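Long-range contacts in enoyl-CoA hydratase (Mycobacterium smegmatis, PDB 3PE8), which probably catalyses the reversible hydration of 2-enoyl-CoA thioesters to 3-hydroxyacyl-CoA and binds a zinc ion: residues V57-A62 with K93-A98; D115-S120 with G172-V177. All blocks are in the same frame, centred on the assembly; numbering follows the deposited sequence.

Interaction 1 of 2, residues V57-A62 with K93-A98; sequences VIVTGA and KPVIGA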
# COMPACT_ATOMS: atom_id res chain seq x y z
N VAL A 57 -4.06 -30.61 6.27
CA VAL A 57 -3.24 -31.26 5.25
C VAL A 57 -1.76 -31.25 5.68
O VAL A 57 -1.26 -30.21 6.18
CB VAL A 57 -3.37 -30.55 3.87
CG1 VAL A 57 -2.47 -31.21 2.83
CG2 VAL A 57 -4.84 -30.60 3.35
N ILE A 58 -1.07 -32.39 5.48
CA ILE A 58 0.39 -32.45 5.54
C ILE A 58 0.92 -32.71 4.15
O ILE A 58 0.44 -33.65 3.49
CB ILE A 58 0.88 -33.58 6.52
CG1 ILE A 58 0.39 -33.31 7.94
CG2 ILE A 58 2.41 -33.75 6.46
CD1 ILE A 58 0.59 -34.47 8.91
N VAL A 59 1.90 -31.93 3.72
CA VAL A 59 2.57 -32.16 2.46
C VAL A 59 3.99 -32.64 2.75
O VAL A 59 4.69 -32.00 3.53
CB VAL A 59 2.63 -30.88 1.59
CG1 VAL A 59 3.48 -31.12 0.29
CG2 VAL A 59 1.24 -30.40 1.16
N THR A 60 4.41 -33.74 2.11
CA THR A 60 5.77 -34.23 2.32
C THR A 60 6.23 -34.87 1.04
O THR A 60 5.45 -34.98 0.08
CB THR A 60 5.84 -35.15 3.56
OG1 THR A 60 7.20 -35.31 3.98
CG2 THR A 60 5.21 -36.54 3.32
N GLY A 61 7.48 -35.30 1.02
CA GLY A 61 8.02 -36.01 -0.15
C GLY A 61 8.47 -37.42 0.18
O GLY A 61 8.94 -37.69 1.29
N ALA A 62 8.39 -38.30 -0.81
CA ALA A 62 9.05 -39.59 -0.72
C ALA A 62 10.54 -39.36 -0.52
O ALA A 62 11.11 -38.50 -1.16
CB ALA A 62 8.78 -40.41 -1.99
N LYS A 93 -8.21 -24.51 5.20
CA LYS A 93 -7.68 -25.58 6.06
C LYS A 93 -6.15 -25.50 6.11
O LYS A 93 -5.51 -25.33 5.08
CB LYS A 93 -8.13 -26.94 5.52
CG LYS A 93 -9.66 -27.11 5.51
CD LYS A 93 -10.10 -28.44 5.04
CE LYS A 93 -11.61 -28.49 4.92
NZ LYS A 93 -12.05 -29.77 4.29
N PRO A 94 -5.55 -25.67 7.28
CA PRO A 94 -4.13 -25.53 7.38
C PRO A 94 -3.33 -26.57 6.62
O PRO A 94 -3.69 -27.74 6.61
CB PRO A 94 -3.85 -25.71 8.87
CG PRO A 94 -5.11 -25.52 9.55
CD PRO A 94 -6.19 -25.81 8.60
N VAL A 95 -2.22 -26.14 6.03
CA VAL A 95 -1.28 -26.98 5.30
C VAL A 95 0.08 -26.93 6.00
O VAL A 95 0.69 -25.87 6.12
CB VAL A 95 -1.09 -26.55 3.83
CG1 VAL A 95 -0.07 -27.47 3.12
CG2 VAL A 95 -2.43 -26.63 3.09
N ILE A 96 0.52 -28.08 6.49
CA ILE A 96 1.79 -28.26 7.19
C ILE A 96 2.74 -28.92 6.21
O ILE A 96 2.42 -29.97 5.64
CB ILE A 96 1.66 -29.20 8.40
CG1 ILE A 96 0.76 -28.59 9.46
CG2 ILE A 96 3.10 -29.52 9.00
CD1 ILE A 96 0.20 -29.63 10.47
N GLY A 97 3.88 -28.27 5.95
CA GLY A 97 4.93 -28.89 5.14
C GLY A 97 5.89 -29.63 6.03
O GLY A 97 6.48 -29.01 6.94
N ALA A 98 6.06 -30.94 5.79
CA ALA A 98 7.02 -31.76 6.54
C ALA A 98 8.18 -31.99 5.59
O ALA A 98 8.13 -32.84 4.68
CB ALA A 98 6.38 -33.08 7.00

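Interaction 2 of 2, residues D115-S120 with G172-V177; sequences DILIAS and GLVTEV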
# COMPACT_ATOMS: atom_id res chain seq x y z
N ASP A 115 1.48 -23.18 5.33
CA ASP A 115 1.23 -22.34 6.48
C ASP A 115 2.29 -22.50 7.55
O ASP A 115 2.72 -21.50 8.15
CB ASP A 115 -0.13 -22.64 7.08
CG ASP A 115 -1.26 -22.32 6.11
OD1 ASP A 115 -1.38 -21.14 5.70
OD2 ASP A 115 -2.02 -23.25 5.72
N ILE A 116 2.73 -23.73 7.78
CA ILE A 116 3.61 -24.10 8.90
C ILE A 116 4.60 -25.14 8.35
O ILE A 116 4.18 -26.08 7.70
CB ILE A 116 2.81 -24.81 10.03
CG1 ILE A 116 1.72 -23.89 10.60
CG2 ILE A 116 3.79 -25.36 11.09
CD1 ILE A 116 0.64 -24.68 11.48
N LEU A 117 5.89 -24.95 8.60
CA LEU A 117 6.89 -25.94 8.20
C LEU A 117 7.54 -26.57 9.42
O LEU A 117 7.85 -25.88 10.42
CB LEU A 117 7.99 -25.30 7.34
CG LEU A 117 7.59 -24.73 5.98
CD1 LEU A 117 8.81 -24.22 5.19
CD2 LEU A 117 6.86 -25.81 5.15
N ILE A 118 7.77 -27.88 9.32
CA ILE A 118 8.59 -28.65 10.23
C ILE A 118 9.64 -29.35 9.37
O ILE A 118 9.33 -29.81 8.30
CB ILE A 118 7.75 -29.69 10.98
CG1 ILE A 118 6.66 -28.99 11.81
CG2 ILE A 118 8.67 -30.57 11.88
CD1 ILE A 118 5.54 -29.99 12.28
N ALA A 119 10.89 -29.41 9.84
CA ALA A 119 11.97 -29.97 9.05
C ALA A 119 12.63 -31.14 9.72
O ALA A 119 12.84 -31.13 10.91
CB ALA A 119 13.06 -28.92 8.79
N SER A 120 12.98 -32.14 8.92
CA SER A 120 13.98 -33.12 9.30
C SER A 120 15.35 -32.44 9.45
O SER A 120 15.65 -31.43 8.78
CB SER A 120 14.04 -34.19 8.20
OG SER A 120 15.10 -35.07 8.41
N GLY A 172 13.85 -18.56 11.00
CA GLY A 172 12.39 -18.51 11.04
C GLY A 172 11.65 -19.14 9.88
O GLY A 172 10.43 -19.04 9.78
N LEU A 173 12.40 -19.81 9.01
CA LEU A 173 11.78 -20.45 7.87
C LEU A 173 10.98 -21.68 8.28
O LEU A 173 10.00 -22.00 7.62
CB LEU A 173 12.83 -20.81 6.80
CG LEU A 173 12.38 -21.51 5.55
CD1 LEU A 173 11.34 -20.74 4.72
CD2 LEU A 173 13.60 -21.88 4.65
N VAL A 174 11.44 -22.38 9.31
CA VAL A 174 10.74 -23.55 9.85
C VAL A 174 10.50 -23.32 11.33
O VAL A 174 11.22 -22.53 12.01
CB VAL A 174 11.48 -24.89 9.62
CG1 VAL A 174 11.77 -25.07 8.13
CG2 VAL A 174 12.78 -24.97 10.46
N THR A 175 9.49 -24.00 11.84
CA THR A 175 9.11 -23.86 13.26
C THR A 175 9.81 -24.84 14.21
O THR A 175 9.85 -24.64 15.45
CB THR A 175 7.61 -24.01 13.47
OG1 THR A 175 7.15 -25.33 13.13
CG2 THR A 175 6.80 -22.93 12.69
N GLU A 176 10.35 -25.92 13.65
CA GLU A 176 10.82 -27.06 14.42
C GLU A 176 11.71 -27.91 13.52
O GLU A 176 11.43 -28.06 12.33
CB GLU A 176 9.61 -27.86 14.92
CG GLU A 176 9.91 -28.96 15.86
CD GLU A 176 8.66 -29.68 16.40
OE1 GLU A 176 7.51 -29.43 15.93
OE2 GLU A 176 8.85 -30.56 17.29
N VAL A 177 12.78 -28.45 14.12
CA VAL A 177 13.68 -29.40 13.47
C VAL A 177 13.71 -30.64 14.35
O VAL A 177 13.95 -30.53 15.57
CB VAL A 177 15.10 -28.88 13.27
CG1 VAL A 177 15.99 -29.98 12.71
CG2 VAL A 177 15.06 -27.67 12.33

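Interaction 1 of 2, residues V57-A62 with K93-A98
Val57 to Thr60 run beside Val95 to Ala98 as neighbouring parallel strands, their short axes 4.6 Å apart at the closest and 25° out of line. They are central strands of the mixed sheet in the crotonase fold, with strand 19-24 bonded along the other edge of 57-61. Val57 bonds to both neighbours of Val95: its N donates to Pro94 O at 2.9 Å, nearly straight, and its O takes the N-H of Ile96. Two residues on, Val59 brackets Gly97 in the same way, giving its N-H to Ile96 O and receiving that of Ala98. Val57 O, Ile96 O and Val59 O also take weak CA-H contacts, the shortest from Ile58 CA to Ile96 O.

Side chains then sort onto two faces. Val57, Val59 and Val95 share one, where Val59 CG2 and Val95 CG1 meet at 3.8 Å, the two valines crossing at a slant. Val95 CG2, the other branch, faces Val57 CB at 4.1 Å. Gly97 puts no side chain on this face beside Val59. On the opposite face lie Ile58, Ile96, Thr60 and Ala98, where helix 183-195 packs on the first three: Leu184 touches Ile58 and Thr60, Ala187 touches Ile58, and Val190 touches Ile96. Ile58 reaches Ala98 CB with its CG2 branch at 4.1 Å, while its CG1 branch, turned back beside its own backbone N, comes alongside Ile96 CB.

Every touching residue is buried, so the one polar side chain crossing between the strands needs a partner in the interior. Thr60 OG1 stands opposite its own backbone N (chi1 -163°) and donates to Ala98 O at 2.7 Å, approaching 20° off that carbonyl's plane.

Interaction 2 of 2, residues D115-S120 with G172-V177
Leu117 supplies both the main acceptor and the main apolar surface where strand 116-120 meets the loop 172-177. Its carbonyl O takes two bonds from one residue, Thr175: N and OG1 each lie 2.9 Å from Leu117 O and approach from opposite faces of the carbonyl plane. The hydroxyl can fold back like this because chi1 of 64° sets OG1 between the threonine's own N and C. Further along, Ala119 N donates to Glu176 O at 2.9 Å, and a parallel bridge pairs Ala119 with Val177, where the loop runs into 177-178, the outermost strand of this chain's crotonase sheet.

The Leu117 side chain lies against the loop's earlier part. Its CD1 reaches Leu173 O at 3.5 Å, and its CB meets Val174 CG1, a methyl that also touches Ala119 CB at 4.1 Å. On the side of the strand away from the Leu117 side chain, Ile118 and Glu176 lie side by side and point the same way, with Ile118 CG2 4.2 Å from Glu176 CB. The glutamate's extended chain carries its carboxylate on to Arg189 through OE2 and to Arg155 of the second subunit through OE1. That same Arg155 also donates to Thr175 OG1, so its bonds link strand and loop to the second subunit. The two arginines would probably favour an ionised Glu176.

In the fold
Interaction 1 closes before interaction 2 opens along the chain, yet their centres lie about 11 Å apart because strands 95-99 and 116-120 are neighbours in one mixed sheet. Across it the strands follow in the order 56-61, 95-99, 116-120, 177-178, so interaction 1 is an inner pairing and interaction 2 brings in the outermost strand of this chain's sheet. Between them, Gly97 N probably bonds to Ile116 O, and Asp115 OD2 probably accepts from Val95 N. Helix 183-195 packs on both contacts. Neither contact includes the zinc ligand Glu109, whose side chain is about 12 Å from that of Val59 and about 10 Å from that of Leu173.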